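Local coordinates for protein endo-b-1,4-glucanase (Nasutitermes takasagoensis, PDB 1KS8) that probably hydrolyses internal beta-1,4-glucosidic linkages in cellulose and related beta-glucans, as an (alpha/alpha)6-barrel endoglucanase of glycoside hydrolase family 9, at residues His124-Arg129 / Met133-Pro138; Gln278-Tyr283 / Ala311-Glu316; Ser364-Pro367 / Thr371-Trp374. All coordinates share one frame; numbering follows the deposited sequence.

Interaction 1 (His124-Arg129 / Met133-Pro138)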
loop_
_atom_site.group_PDB
_atom_site.type_symbol
_atom_site.label_atom_id
_atom_site.label_comp_id
_atom_site.label_asym_id
_atom_site.label_seq_id
_atom_site.Cartn_x
_atom_site.Cartn_y
_atom_site.Cartn_z
ATOM N N HIS A 124 -3.103 -15.921 -12.463
ATOM C CA HIS A 124 -3.304 -15.043 -13.606
ATOM C C HIS A 124 -3.889 -15.696 -14.854
ATOM O O HIS A 124 -4.407 -15.003 -15.731
ATOM C CB HIS A 124 -1.990 -14.326 -13.920
ATOM C CG HIS A 124 -1.506 -13.463 -12.796
ATOM N ND1 HIS A 124 -0.287 -12.820 -12.815
ATOM C CD2 HIS A 124 -2.084 -13.139 -11.614
ATOM C CE1 HIS A 124 -0.134 -12.135 -11.694
ATOM N NE2 HIS A 124 -1.210 -12.313 -10.948
ATOM N N ALA A 125 -3.823 -17.021 -14.930
ATOM C CA ALA A 125 -4.368 -17.743 -16.077
ATOM C C ALA A 125 -5.893 -17.792 -16.003
ATOM O O ALA A 125 -6.564 -18.173 -16.963
ATOM C CB ALA A 125 -3.805 -19.156 -16.117
ATOM N N PHE A 126 -6.428 -17.401 -14.852
ATOM C CA PHE A 126 -7.862 -17.389 -14.602
ATOM C C PHE A 126 -8.404 -15.967 -14.625
ATOM O O PHE A 126 -7.766 -15.053 -14.108
ATOM C CB PHE A 126 -8.131 -18.005 -13.223
ATOM C CG PHE A 126 -9.538 -17.810 -12.715
ATOM C CD1 PHE A 126 -10.581 -18.596 -13.189
ATOM C CD2 PHE A 126 -9.812 -16.856 -11.738
ATOM C CE1 PHE A 126 -11.877 -18.439 -12.698
ATOM C CE2 PHE A 126 -11.103 -16.690 -11.240
ATOM C CZ PHE A 126 -12.136 -17.482 -11.720
ATOM N N TRP A 127 -9.564 -15.781 -15.249
ATOM C CA TRP A 127 -10.229 -14.481 -15.253
ATOM C C TRP A 127 -11.674 -14.756 -14.863
ATOM O O TRP A 127 -12.407 -15.421 -15.592
ATOM C CB TRP A 127 -10.187 -13.788 -16.621
ATOM C CG TRP A 127 -10.683 -12.366 -16.526
ATOM C CD1 TRP A 127 -11.984 -11.952 -16.444
ATOM C CD2 TRP A 127 -9.881 -11.190 -16.361
ATOM N NE1 TRP A 127 -12.041 -10.593 -16.230
ATOM C CE2 TRP A 127 -10.763 -10.101 -16.173
ATOM C CE3 TRP A 127 -8.499 -10.954 -16.347
ATOM C CZ2 TRP A 127 -10.307 -8.792 -15.969
ATOM C CZ3 TRP A 127 -8.044 -9.654 -16.145
ATOM C CH2 TRP A 127 -8.949 -8.590 -15.958
ATOM N N GLY A 128 -12.073 -14.256 -13.699
ATOM C CA GLY A 128 -13.427 -14.475 -13.228
ATOM C C GLY A 128 -13.573 -14.018 -11.792
ATOM O O GLY A 128 -12.725 -13.287 -11.284
ATOM N N ARG A 129 -14.648 -14.444 -11.138
ATOM C CA ARG A 129 -14.897 -14.063 -9.749
ATOM C C ARG A 129 -14.000 -14.879 -8.822
ATOM O O ARG A 129 -13.779 -16.065 -9.049
ATOM C CB ARG A 129 -16.370 -14.294 -9.403
ATOM C CG ARG A 129 -17.335 -13.406 -10.185
ATOM C CD ARG A 129 -18.787 -13.773 -9.905
ATOM N NE ARG A 129 -19.110 -15.074 -10.478
ATOM C CZ ARG A 129 -19.835 -15.262 -11.577
ATOM N NH1 ARG A 129 -20.344 -14.231 -12.242
ATOM N NH2 ARG A 129 -20.026 -16.491 -12.028
ATOM N N MET A 133 -12.763 -19.566 -8.161
ATOM C CA MET A 133 -11.456 -20.188 -8.366
ATOM C C MET A 133 -11.487 -21.660 -7.986
ATOM O O MET A 133 -12.094 -22.033 -6.987
ATOM C CB MET A 133 -10.380 -19.492 -7.526
ATOM C CG MET A 133 -10.053 -18.070 -7.949
ATOM S SD MET A 133 -8.590 -17.436 -7.102
ATOM C CE MET A 133 -9.274 -17.027 -5.497
ATOM N N THR A 134 -10.827 -22.491 -8.785
ATOM C CA THR A 134 -10.769 -23.922 -8.510
ATOM C C THR A 134 -9.335 -24.437 -8.584
ATOM O O THR A 134 -9.084 -25.618 -8.333
ATOM C CB THR A 134 -11.623 -24.732 -9.507
ATOM O OG1 THR A 134 -11.087 -24.590 -10.827
ATOM C CG2 THR A 134 -13.064 -24.242 -9.492
ATOM N N MET A 135 -8.395 -23.559 -8.924
ATOM C CA MET A 135 -6.999 -23.967 -9.031
ATOM C C MET A 135 -6.323 -23.999 -7.669
ATOM O O MET A 135 -6.753 -23.326 -6.730
ATOM C CB MET A 135 -6.223 -23.024 -9.960
ATOM C CG MET A 135 -5.752 -21.717 -9.324
ATOM S SD MET A 135 -7.071 -20.581 -8.842
ATOM C CE MET A 135 -7.443 -19.818 -10.424
ATOM N N ALA A 136 -5.262 -24.793 -7.566
ATOM C CA ALA A 136 -4.522 -24.894 -6.320
ATOM C C ALA A 136 -3.906 -23.540 -6.003
ATOM O O ALA A 136 -3.481 -22.812 -6.903
ATOM C CB ALA A 136 -3.428 -25.952 -6.440
ATOM N N ARG A 137 -3.876 -23.202 -4.721
ATOM C CA ARG A 137 -3.299 -21.946 -4.267
ATOM C C ARG A 137 -2.188 -22.241 -3.269
ATOM O O ARG A 137 -2.408 -22.284 -2.056
ATOM C CB ARG A 137 -4.380 -21.054 -3.646
ATOM C CG ARG A 137 -5.252 -20.378 -4.701
ATOM C CD ARG A 137 -6.488 -19.715 -4.117
ATOM N NE ARG A 137 -6.198 -18.608 -3.209
ATOM C CZ ARG A 137 -5.764 -17.406 -3.585
ATOM N NH1 ARG A 137 -5.555 -17.129 -4.865
ATOM N NH2 ARG A 137 -5.569 -16.461 -2.671
ATOM N N PRO A 138 -0.969 -22.467 -3.778
ATOM C CA PRO A 138 0.174 -22.762 -2.917
ATOM C C PRO A 138 0.495 -21.587 -2.009
ATOM O O PRO A 138 0.232 -20.433 -2.354
ATOM C CB PRO A 138 1.307 -23.026 -3.911
ATOM C CG PRO A 138 0.598 -23.455 -5.159
ATOM C CD PRO A 138 -0.591 -22.538 -5.200
#
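F126 meets M133 and M135 across the loop that joins helix 120-124 to strand 139-142, on the periphery of the (alpha/alpha)6 barrel. With CG anti to the backbone N (chi1 168°), the benzyl group of F126 reaches toward the second segment, and both methionines cross it at about a right angle. M133 brings its CG to CE2 of F126 at 3.7 Å, while M135 lays its terminal methyl against the ring's root: CE of M135 lies 3.4 Å from CB of F126. M135 gets there by a doubly bent chain, chi1 81° followed by turns at chi2 and chi3, which folds the methyl back toward the ring. The methylene of M133 and the methyl of M135 both come at the ring obliquely, neither over a face nor at an edge. Within its own segment the ring has G128 N 3.6 Å above one face, offset toward the rim, and R129 O in plane at its edge. Beyond the apolar patch, NH1 of R129 is hydrogen-bonded to the carbonyl O of A370 and NE forms a salt bridge with D132; R137 pairs with D40. M133 sets its CE 3.6 Å above the guanidinium plane of R137, near its rim.

Interaction 2 (Gln278-Tyr283 / Ala311-Glu316); sequences QSYVNY and AFIMLE
V281 and M314 form the close part of a helix-helix contact in the (alpha/alpha)6 barrel, where helix 271-286 packs on helix 303-319. The short segments cross steeply, 131° between their N-to-C directions, with axes 10.5 Å apart. The CA atoms of V281 and M314 are 6.5 Å apart, and from there CG1 of V281 meets CG of M314 at 3.7 Å. The two side chains cross obliquely. The M314 chain is extended beyond CG, and this side chain also touches F330 of helix 324-341, the helix whose Y327 adjoins V281. The second branch of V281 is less snug: its CG2 stands 4.3 Å from CG2 of I313. Packing slackens further at Y280, which is only partly buried. Its CD2 lies 4.4 Å from the same I313 CG2, the methyl sitting at the ring's edge near its plane. S258 of helix 257-268 adjoins both Y280 and I313. On helix 271-286 itself, S279 and Y283 are exposed to solvent, while on the other helix I313 and M314 are both buried. The contact between these two segments is purely apolar packing of V281, I313, M314 and the edge of Y280; it rests on shape and the burial of apolar surface, with no directional bond between the segments.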
loop_
_atom_site.group_PDB
_atom_site.type_symbol
_atom_site.label_atom_id
_atom_site.label_comp_id
_atom_site.label_asym_id
_atom_site.label_seq_id
_atom_site.Cartn_x
_atom_site.Cartn_y
_atom_site.Cartn_z
ATOM N N GLN A 278 14.253 17.754 2.524
ATOM C CA GLN A 278 14.077 19.006 1.786
ATOM C C GLN A 278 14.722 18.928 0.409
ATOM O O GLN A 278 14.155 19.387 -0.583
ATOM C CB GLN A 278 14.694 20.191 2.548
ATOM C CG GLN A 278 15.043 21.378 1.631
ATOM C CD GLN A 278 15.724 22.539 2.342
ATOM O OE1 GLN A 278 16.424 23.339 1.711
ATOM N NE2 GLN A 278 15.514 22.649 3.648
ATOM N N SER A 279 15.919 18.358 0.355
ATOM C CA SER A 279 16.635 18.234 -0.906
ATOM C C SER A 279 15.824 17.426 -1.912
ATOM O O SER A 279 15.726 17.795 -3.084
ATOM C CB SER A 279 17.988 17.562 -0.678
ATOM O OG SER A 279 18.706 17.449 -1.894
ATOM N N TYR A 280 15.240 16.326 -1.448
ATOM C CA TYR A 280 14.442 15.467 -2.316
ATOM C C TYR A 280 13.165 16.159 -2.786
ATOM O O TYR A 280 12.856 16.163 -3.978
ATOM C CB TYR A 280 14.080 14.170 -1.587
ATOM C CG TYR A 280 13.158 13.268 -2.380
ATOM C CD1 TYR A 280 13.565 12.716 -3.594
ATOM C CD2 TYR A 280 11.873 12.982 -1.922
ATOM C CE1 TYR A 280 12.709 11.899 -4.338
ATOM C CE2 TYR A 280 11.010 12.166 -2.657
ATOM C CZ TYR A 280 11.436 11.632 -3.861
ATOM O OH TYR A 280 10.582 10.841 -4.599
ATOM N N VAL A 281 12.420 16.737 -1.850
ATOM C CA VAL A 281 11.181 17.414 -2.206
ATOM C C VAL A 281 11.433 18.585 -3.148
ATOM O O VAL A 281 10.723 18.746 -4.142
ATOM C CB VAL A 281 10.434 17.914 -0.949
ATOM C CG1 VAL A 281 9.213 18.726 -1.362
ATOM C CG2 VAL A 281 10.000 16.723 -0.097
ATOM N N ASN A 282 12.442 19.398 -2.846
ATOM C CA ASN A 282 12.761 20.542 -3.694
ATOM C C ASN A 282 13.082 20.063 -5.102
ATOM O O ASN A 282 12.690 20.691 -6.085
ATOM C CB ASN A 282 13.946 21.322 -3.119
ATOM C CG ASN A 282 13.586 22.085 -1.853
ATOM O OD1 ASN A 282 14.465 22.600 -1.155
ATOM N ND2 ASN A 282 12.295 22.166 -1.554
ATOM N N TYR A 283 13.792 18.944 -5.195
ATOM C CA TYR A 283 14.143 18.373 -6.488
ATOM C C TYR A 283 12.889 17.992 -7.269
ATOM O O TYR A 283 12.776 18.281 -8.460
ATOM C CB TYR A 283 15.014 17.128 -6.316
ATOM C CG TYR A 283 15.169 16.363 -7.606
ATOM C CD1 TYR A 283 15.936 16.874 -8.651
ATOM C CD2 TYR A 283 14.481 15.169 -7.815
ATOM C CE1 TYR A 283 16.009 16.222 -9.875
ATOM C CE2 TYR A 283 14.546 14.506 -9.037
ATOM C CZ TYR A 283 15.309 15.040 -10.062
ATOM O OH TYR A 283 15.354 14.408 -11.282
ATOM N N ALA A 311 3.464 13.065 -3.126
ATOM C CA ALA A 311 2.602 14.037 -2.463
ATOM C C ALA A 311 2.546 13.749 -0.964
ATOM O O ALA A 311 2.583 14.671 -0.148
ATOM C CB ALA A 311 1.194 14.001 -3.059
ATOM N N PHE A 312 2.463 12.474 -0.594
ATOM C CA PHE A 312 2.407 12.145 0.823
ATOM C C PHE A 312 3.712 12.491 1.529
ATOM O O PHE A 312 3.696 12.973 2.660
ATOM C CB PHE A 312 2.085 10.669 1.047
ATOM C CG PHE A 312 1.824 10.342 2.486
ATOM C CD1 PHE A 312 0.767 10.945 3.161
ATOM C CD2 PHE A 312 2.666 9.486 3.186
ATOM C CE1 PHE A 312 0.552 10.705 4.516
ATOM C CE2 PHE A 312 2.458 9.239 4.544
ATOM C CZ PHE A 312 1.401 9.850 5.207
ATOM N N ILE A 313 4.843 12.242 0.874
ATOM C CA ILE A 313 6.129 12.579 1.473
ATOM C C ILE A 313 6.175 14.089 1.696
ATOM O O ILE A 313 6.676 14.557 2.717
ATOM C CB ILE A 313 7.309 12.142 0.568
ATOM C CG1 ILE A 313 7.450 10.616 0.610
ATOM C CG2 ILE A 313 8.610 12.803 1.028
ATOM C CD1 ILE A 313 7.768 10.048 1.992
ATOM N N MET A 314 5.634 14.848 0.749
ATOM C CA MET A 314 5.615 16.302 0.867
ATOM C C MET A 314 4.748 16.743 2.040
ATOM O O MET A 314 5.104 17.669 2.772
ATOM C CB MET A 314 5.094 16.935 -0.422
ATOM C CG MET A 314 6.060 16.826 -1.582
ATOM S SD MET A 314 5.431 17.645 -3.052
ATOM C CE MET A 314 6.476 16.911 -4.305
ATOM N N LEU A 315 3.606 16.084 2.216
ATOM C CA LEU A 315 2.707 16.417 3.312
ATOM C C LEU A 315 3.359 16.083 4.654
ATOM O O LEU A 315 3.188 16.812 5.637
ATOM C CB LEU A 315 1.380 15.672 3.139
ATOM C CG LEU A 315 0.545 16.232 1.980
ATOM C CD1 LEU A 315 -0.509 15.224 1.540
ATOM C CD2 LEU A 315 -0.099 17.539 2.411
ATOM N N GLU A 316 4.120 14.993 4.692
ATOM C CA GLU A 316 4.809 14.600 5.918
ATOM C C GLU A 316 5.934 15.590 6.200
ATOM O O GLU A 316 6.203 15.930 7.354
ATOM C CB GLU A 316 5.376 13.182 5.781
ATOM C CG GLU A 316 4.340 12.087 5.984
ATOM C CD GLU A 316 4.010 11.868 7.448
ATOM O OE1 GLU A 316 2.932 11.315 7.749
ATOM O OE2 GLU A 316 4.841 12.240 8.304
#

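Interaction 3 (Ser364-Pro367 / Thr371-Trp374); sequences SCPP and TCDW
A disulfide between C365 and C372 staples the loop that runs from helix 361-364 to helix 374-377. The two SG atoms are bonded at 2.0 Å, and the CA atoms of C365 and C372 stand 5.5 Å apart. The bridge has a left-handed twist, with a torsion about the S-S bond of -81°, close to the relaxed value for a disulfide. The two cysteines reach it differently: SG of C365 lies anti to its carbonyl carbon (chi1 -64°), whereas SG of C372 is anti to its backbone N (chi1 -167°), and the CB of C372 points toward the other segment. P366 packs alongside the bridge. Its CD is 4.1 Å from SG of C372, and its CG comes 3.9 Å from the carbonyl O of T371, which places the ring beside both the bridge and that carbonyl. This loop belongs to the family 9 catalytic domain and lies about 27 Å, centre to centre, from the middle of the chain, yet the side chain of S364 is about 11 Å from that of D403, a predicted active-site residue. S364 OG, 4.3 Å from SG of C372, is hydrogen-bonded instead to the carbonyl of R361 and to W127 NE1. At the other end D373 is the N-cap of helix 374-377. Its OD2 accepts from the backbone N of N375, and its own backbone N is bonded to OG1 of T376.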
loop_
_atom_site.group_PDB
_atom_site.type_symbol
_atom_site.label_atom_id
_atom_site.label_comp_id
_atom_site.label_asym_id
_atom_site.label_seq_id
_atom_site.Cartn_x
_atom_site.Cartn_y
_atom_site.Cartn_z
ATOM N N SER A 364 -15.046 -6.678 -13.059
ATOM C CA SER A 364 -15.464 -6.890 -14.444
ATOM C C SER A 364 -16.610 -7.889 -14.560
ATOM O O SER A 364 -17.345 -7.903 -15.547
ATOM C CB SER A 364 -14.291 -7.409 -15.278
ATOM O OG SER A 364 -14.055 -8.790 -15.025
ATOM N N CYS A 365 -16.765 -8.717 -13.540
ATOM C CA CYS A 365 -17.771 -9.765 -13.560
ATOM C C CYS A 365 -19.214 -9.417 -13.262
ATOM O O CYS A 365 -19.506 -8.615 -12.383
ATOM C CB CYS A 365 -17.367 -10.865 -12.590
ATOM S SG CYS A 365 -15.837 -11.744 -13.004
ATOM N N PRO A 366 -20.143 -10.033 -14.007
ATOM C CA PRO A 366 -21.564 -9.779 -13.773
ATOM C C PRO A 366 -21.873 -10.645 -12.551
ATOM O O PRO A 366 -21.034 -11.445 -12.130
ATOM C CB PRO A 366 -22.216 -10.311 -15.044
ATOM C CG PRO A 366 -21.334 -11.476 -15.396
ATOM C CD PRO A 366 -19.947 -10.898 -15.185
ATOM N N PRO A 367 -23.062 -10.500 -11.956
ATOM C CA PRO A 367 -23.321 -11.349 -10.792
ATOM C C PRO A 367 -23.602 -12.793 -11.187
ATOM O O PRO A 367 -24.054 -13.065 -12.303
ATOM C CB PRO A 367 -24.527 -10.679 -10.142
ATOM C CG PRO A 367 -25.268 -10.128 -11.322
ATOM C CD PRO A 367 -24.167 -9.553 -12.185
ATOM N N THR A 371 -21.930 -16.570 -16.264
ATOM C CA THR A 371 -20.522 -16.921 -16.324
ATOM C C THR A 371 -19.615 -15.702 -16.410
ATOM O O THR A 371 -19.957 -14.702 -17.043
ATOM C CB THR A 371 -20.206 -17.793 -17.555
ATOM O OG1 THR A 371 -20.503 -17.060 -18.748
ATOM C CG2 THR A 371 -21.018 -19.054 -17.538
ATOM N N CYS A 372 -18.472 -15.788 -15.739
ATOM C CA CYS A 372 -17.461 -14.746 -15.825
ATOM C C CYS A 372 -16.206 -15.502 -16.213
ATOM O O CYS A 372 -15.751 -16.384 -15.481
ATOM C CB CYS A 372 -17.212 -14.023 -14.504
ATOM S SG CYS A 372 -16.235 -12.520 -14.834
ATOM N N ASP A 373 -15.665 -15.181 -17.380
ATOM C CA ASP A 373 -14.466 -15.849 -17.863
ATOM C C ASP A 373 -13.670 -14.893 -18.734
ATOM O O ASP A 373 -13.871 -13.681 -18.661
ATOM C CB ASP A 373 -14.841 -17.127 -18.632
ATOM C CG ASP A 373 -15.742 -16.864 -19.830
ATOM O OD1 ASP A 373 -16.226 -17.854 -20.419
ATOM O OD2 ASP A 373 -15.967 -15.690 -20.190
ATOM N N TRP A 374 -12.766 -15.415 -19.555
ATOM C CA TRP A 374 -11.972 -14.533 -20.398
ATOM C C TRP A 374 -12.794 -13.780 -21.435
ATOM O O TRP A 374 -12.333 -12.777 -21.979
ATOM C CB TRP A 374 -10.829 -15.304 -21.058
ATOM C CG TRP A 374 -9.716 -15.581 -20.090
ATOM C CD1 TRP A 374 -9.496 -16.734 -19.392
ATOM C CD2 TRP A 374 -8.713 -14.653 -19.658
ATOM N NE1 TRP A 374 -8.418 -16.580 -18.551
ATOM C CE2 TRP A 374 -7.920 -15.312 -18.695
ATOM C CE3 TRP A 374 -8.412 -13.325 -19.989
ATOM C CZ2 TRP A 374 -6.840 -14.688 -18.057
ATOM C CZ3 TRP A 374 -7.338 -12.704 -19.354
ATOM C CH2 TRP A 374 -6.566 -13.388 -18.399
#

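From the N terminus the three contacts follow in series, none nesting or crossing. Interaction 1 closes a short loop between helix 120-124 and strand 139-142. Interaction 2 then spans residues 284-310 to join helix 271-286 to helix 303-319. Interaction 3 closes another short loop, between helices 361-364 and 374-377. Interactions 1 and 3, far apart in sequence, touch in space, their centres about 13 Å apart: R129 NH1 is probably hydrogen-bonded to P366 O and W374 NE1 to A125 O, which ties the two loops together. Interaction 2 lies on the opposite side of the chain's centre, its nearest atoms about 26 Å from interaction 1 and about 28 Å from interaction 3.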